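Nicking enzyme (Staphylococcus aureus, PDB 4HTE) probably nicks the transfer origin of a conjugative resistance plasmid as a relaxase of the MobA/MobL family, the present chain being its largely helical C-terminal domain. Local coordinates at residues I84-F96 with D109-N121. Sequence-based numbering, arbitrary orientation.
Sequences INEVFEKQAGIFF and DDEKIFITRTILN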
# COMPACT_ATOMS: atom_id res chain seq x y z
N ILE A 84 -22.57 6.70 -11.17
CA ILE A 84 -22.74 6.27 -9.79
C ILE A 84 -22.18 7.33 -8.85
O ILE A 84 -22.72 7.57 -7.77
CB ILE A 84 -22.02 4.93 -9.52
CG1 ILE A 84 -22.78 3.77 -10.18
CG2 ILE A 84 -21.88 4.69 -8.02
CD1 ILE A 84 -22.15 2.41 -9.94
N ASN A 85 -21.09 7.96 -9.27
CA ASN A 85 -20.46 9.02 -8.48
C ASN A 85 -21.35 10.25 -8.37
O ASN A 85 -21.45 10.86 -7.31
CB ASN A 85 -19.11 9.40 -9.10
CG ASN A 85 -18.25 10.23 -8.16
OD1 ASN A 85 -18.12 9.92 -6.98
ND2 ASN A 85 -17.67 11.31 -8.69
N GLU A 86 -22.00 10.62 -9.48
CA GLU A 86 -22.89 11.77 -9.51
C GLU A 86 -23.99 11.60 -8.46
O GLU A 86 -24.40 12.57 -7.81
CB GLU A 86 -23.52 11.92 -10.90
CG GLU A 86 -22.53 12.27 -12.00
CD GLU A 86 -23.15 12.22 -13.38
OE1 GLU A 86 -24.34 11.87 -13.50
OE2 GLU A 86 -22.44 12.54 -14.36
N VAL A 87 -24.45 10.37 -8.30
CA VAL A 87 -25.47 10.05 -7.31
C VAL A 87 -24.95 10.32 -5.90
O VAL A 87 -25.63 10.95 -5.09
CB VAL A 87 -25.89 8.58 -7.40
CG1 VAL A 87 -26.78 8.21 -6.22
CG2 VAL A 87 -26.60 8.31 -8.71
N PHE A 88 -23.75 9.83 -5.62
CA PHE A 88 -23.15 9.98 -4.30
C PHE A 88 -22.89 11.45 -3.96
O PHE A 88 -23.08 11.88 -2.82
CB PHE A 88 -21.84 9.19 -4.21
CG PHE A 88 -22.03 7.71 -4.01
CD1 PHE A 88 -23.30 7.15 -3.98
CD2 PHE A 88 -20.93 6.88 -3.85
CE1 PHE A 88 -23.46 5.79 -3.80
CE2 PHE A 88 -21.09 5.52 -3.67
CZ PHE A 88 -22.36 4.98 -3.64
N GLU A 89 -22.45 12.21 -4.96
CA GLU A 89 -22.09 13.61 -4.75
C GLU A 89 -23.31 14.40 -4.30
O GLU A 89 -23.21 15.24 -3.40
CB GLU A 89 -21.52 14.20 -6.04
CG GLU A 89 -20.44 15.25 -5.82
CD GLU A 89 -19.56 15.45 -7.05
OE1 GLU A 89 -20.00 15.08 -8.16
OE2 GLU A 89 -18.44 15.96 -6.89
N LYS A 90 -24.46 14.13 -4.91
CA LYS A 90 -25.70 14.80 -4.54
C LYS A 90 -26.07 14.47 -3.10
O LYS A 90 -26.38 15.36 -2.31
CB LYS A 90 -26.84 14.39 -5.48
CG LYS A 90 -26.67 14.87 -6.91
CD LYS A 90 -27.82 14.39 -7.78
CE LYS A 90 -27.67 14.91 -9.20
NZ LYS A 90 -28.77 14.46 -10.08
N GLN A 91 -26.04 13.19 -2.76
CA GLN A 91 -26.42 12.74 -1.43
C GLN A 91 -25.52 13.33 -0.35
O GLN A 91 -25.99 13.69 0.73
CB GLN A 91 -26.36 11.21 -1.35
CG GLN A 91 -26.82 10.66 -0.01
CD GLN A 91 -26.80 9.15 0.02
OE1 GLN A 91 -26.39 8.50 -0.94
NE2 GLN A 91 -27.24 8.58 1.13
N ALA A 92 -24.23 13.44 -0.65
CA ALA A 92 -23.26 13.99 0.30
C ALA A 92 -23.51 15.47 0.53
O ALA A 92 -23.56 15.93 1.67
CB ALA A 92 -21.84 13.75 -0.20
N GLY A 93 -23.66 16.22 -0.56
CA GLY A 93 -23.92 17.65 -0.47
C GLY A 93 -25.10 17.93 0.44
O GLY A 93 -24.99 18.74 1.37
N ILE A 94 -26.22 17.27 0.17
CA ILE A 94 -27.41 17.42 1.00
C ILE A 94 -27.09 17.06 2.44
O ILE A 94 -27.39 17.80 3.36
CB ILE A 94 -28.57 16.52 0.51
CG1 ILE A 94 -28.95 16.84 -0.93
CG2 ILE A 94 -29.78 16.68 1.42
CD1 ILE A 94 -29.96 15.87 -1.53
N PHE A 95 -26.47 15.89 2.61
CA PHE A 95 -26.14 15.38 3.93
C PHE A 95 -25.39 16.41 4.78
O PHE A 95 -25.67 16.57 5.96
CB PHE A 95 -25.30 14.11 3.81
CG PHE A 95 -24.84 13.57 5.13
CD1 PHE A 95 -23.69 14.05 5.73
CD2 PHE A 95 -25.56 12.57 5.78
CE1 PHE A 95 -23.26 13.55 6.95
CE2 PHE A 95 -25.13 12.07 6.99
CZ PHE A 95 -23.98 12.56 7.58
N PHE A 96 -24.44 17.10 4.16
CA PHE A 96 -23.60 18.06 4.88
C PHE A 96 -24.37 19.31 5.27
O PHE A 96 -24.33 19.73 6.43
CB PHE A 96 -22.37 18.43 4.05
CG PHE A 96 -21.16 17.60 4.38
CD1 PHE A 96 -21.00 16.33 3.84
CD2 PHE A 96 -20.18 18.09 5.23
CE1 PHE A 96 -19.88 15.57 4.15
CE2 PHE A 96 -19.07 17.34 5.54
CZ PHE A 96 -18.92 16.08 5.00
N ASP A 109 -15.13 16.90 -2.37
CA ASP A 109 -16.29 16.13 -2.82
C ASP A 109 -16.09 14.64 -2.56
O ASP A 109 -16.96 13.98 -2.00
CB ASP A 109 -16.54 16.38 -4.31
CG ASP A 109 -16.94 17.81 -4.59
OD1 ASP A 109 -16.69 18.68 -3.73
OD2 ASP A 109 -17.49 18.08 -5.68
N ASP A 110 -14.94 14.11 -2.97
CA ASP A 110 -14.62 12.71 -2.71
C ASP A 110 -14.66 12.41 -1.22
O ASP A 110 -15.33 11.47 -0.78
CB ASP A 110 -13.26 12.34 -3.29
CG ASP A 110 -13.32 11.96 -4.75
OD1 ASP A 110 -14.39 11.47 -5.18
OD2 ASP A 110 -12.32 12.15 -5.46
N GLU A 111 -13.95 13.22 -0.44
CA GLU A 111 -13.93 13.05 1.00
C GLU A 111 -15.35 13.04 1.56
O GLU A 111 -15.72 12.14 2.30
CB GLU A 111 -13.09 14.15 1.66
CG GLU A 111 -11.60 14.02 1.40
CD GLU A 111 -10.81 15.22 1.89
OE1 GLU A 111 -11.44 16.20 2.33
OE2 GLU A 111 -9.56 15.18 1.82
N LYS A 112 -16.13 14.05 1.19
CA LYS A 112 -17.52 14.14 1.64
C LYS A 112 -18.27 12.84 1.37
O LYS A 112 -18.84 12.24 2.28
CB LYS A 112 -18.23 15.29 0.93
CG LYS A 112 -17.86 16.67 1.45
CD LYS A 112 -18.49 17.76 0.60
CE LYS A 112 -18.21 19.14 1.17
NZ LYS A 112 -18.48 20.21 0.16
N ILE A 113 -18.25 12.41 0.11
CA ILE A 113 -18.93 11.18 -0.29
C ILE A 113 -18.56 10.02 0.63
O ILE A 113 -19.43 9.30 1.12
CB ILE A 113 -18.58 10.79 -1.73
CG1 ILE A 113 -19.20 11.79 -2.71
CG2 ILE A 113 -19.07 9.39 -2.04
CD1 ILE A 113 -18.55 11.78 -4.07
N PHE A 114 -17.26 9.85 0.86
CA PHE A 114 -16.77 8.79 1.73
C PHE A 114 -17.38 8.92 3.13
O PHE A 114 -17.91 7.95 3.67
CB PHE A 114 -15.25 8.83 1.83
CG PHE A 114 -14.66 7.67 2.58
CD1 PHE A 114 -14.50 6.43 1.97
CD2 PHE A 114 -14.26 7.81 3.90
CE1 PHE A 114 -13.96 5.36 2.66
CE2 PHE A 114 -13.71 6.74 4.60
CZ PHE A 114 -13.56 5.52 3.98
N ILE A 115 -17.31 10.12 3.69
CA ILE A 115 -17.83 10.37 5.03
C ILE A 115 -19.33 10.16 5.07
O ILE A 115 -19.85 9.49 5.96
CB ILE A 115 -17.50 11.81 5.49
CG1 ILE A 115 -15.99 12.02 5.52
CG2 ILE A 115 -18.11 12.07 6.85
CD1 ILE A 115 -15.55 13.33 6.11
N THR A 116 -20.03 10.75 4.11
CA THR A 116 -21.48 10.62 4.02
C THR A 116 -21.90 9.16 4.06
O THR A 116 -22.78 8.78 4.83
CB THR A 116 -22.01 11.25 2.71
OG1 THR A 116 -21.85 12.67 2.76
CG2 THR A 116 -23.48 10.91 2.51
N ARG A 117 -21.26 8.35 3.23
CA ARG A 117 -21.63 6.95 3.08
C ARG A 117 -21.30 6.12 4.31
O ARG A 117 -22.01 5.16 4.63
CB ARG A 117 -20.93 6.36 1.86
CG ARG A 117 -21.38 6.98 0.54
CD ARG A 117 -22.80 6.55 0.21
NE ARG A 117 -22.89 5.11 0.01
CZ ARG A 117 -24.02 4.46 -0.25
NH1 ARG A 117 -25.17 5.10 -0.34
NH2 ARG A 117 -23.99 3.14 -0.41
N THR A 118 -20.23 6.48 5.00
CA THR A 118 -19.80 5.74 6.18
C THR A 118 -20.74 6.00 7.35
O THR A 118 -21.07 5.08 8.10
CB THR A 118 -18.36 6.11 6.58
OG1 THR A 118 -17.77 6.92 5.55
CG2 THR A 118 -17.52 4.85 6.77
N ILE A 119 -21.17 7.24 7.50
CA ILE A 119 -22.07 7.62 8.59
C ILE A 119 -23.40 6.88 8.49
O ILE A 119 -24.00 6.53 9.51
CB ILE A 119 -22.35 9.13 8.60
CG1 ILE A 119 -21.08 9.92 8.90
CG2 ILE A 119 -23.42 9.46 9.62
CD1 ILE A 119 -20.78 10.09 10.37
N LEU A 120 -23.87 6.66 7.27
CA LEU A 120 -25.20 6.09 7.06
C LEU A 120 -25.25 4.59 7.34
O LEU A 120 -26.22 4.11 7.95
CB LEU A 120 -25.67 6.34 5.63
CG LEU A 120 -25.72 7.80 5.17
CD1 LEU A 120 -26.81 8.00 4.14
CD2 LEU A 120 -25.91 8.75 6.34
N ASN A 121 -24.23 3.85 6.91
CA ASN A 121 -24.25 2.40 7.03
C ASN A 121 -23.32 1.85 8.10
O ASN A 121 -23.43 0.68 8.48
CB ASN A 121 -23.89 1.75 5.69
CG ASN A 121 -24.58 2.40 4.51
OD1 ASN A 121 -24.75 3.61 4.47
ND2 ASN A 121 -25.00 1.58 3.55
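Arg117 lies across the Phe88 ring. CB leaves pointing at helix 64-99; bends at chi2 (-70°) and chi3 then fold the chain so that CD sits over the centre of the ring, 4.1 Å from the centroid of Phe88, a CH-pi contact. Beyond it the guanidinium lies nearly flat on the same ring, the two planes 16° apart. Its NE is 3.7 Å from Phe88 CZ, and Arg117 CZ and NH2 also lie against that ring atom. Gln91 OE1 stands at the guanidinium edge, 3.7 Å from Arg117 NH1, a near approach rather than a clear hydrogen bond; Gln91 NE2 is hydrogen-bonded to Ala16 O. Pro41, at the start of helix 41-58, touches both Phe88 and Arg117.

Ala92 and Ile113 bring the backbones nearest, CA to CA 5.2 Å; the segment axes cross at 76°. Ala92 is shared by two holes: Ile113 sits among Asn85, Phe88, Glu89 and Ala92, Thr116 among Gln91, Ala92, Phe95 and Phe96. Thr116 OG1 donates a hydrogen bond to Lys112 O, satisfying a buried hydroxyl within its own helix. Further along, Lys112 CG rests on a Phe96 face. Apolar packing, with a guanidinium laid on an aromatic face, thus joins two helices of the middle helical domain; no clear hydrogen bond crosses between them.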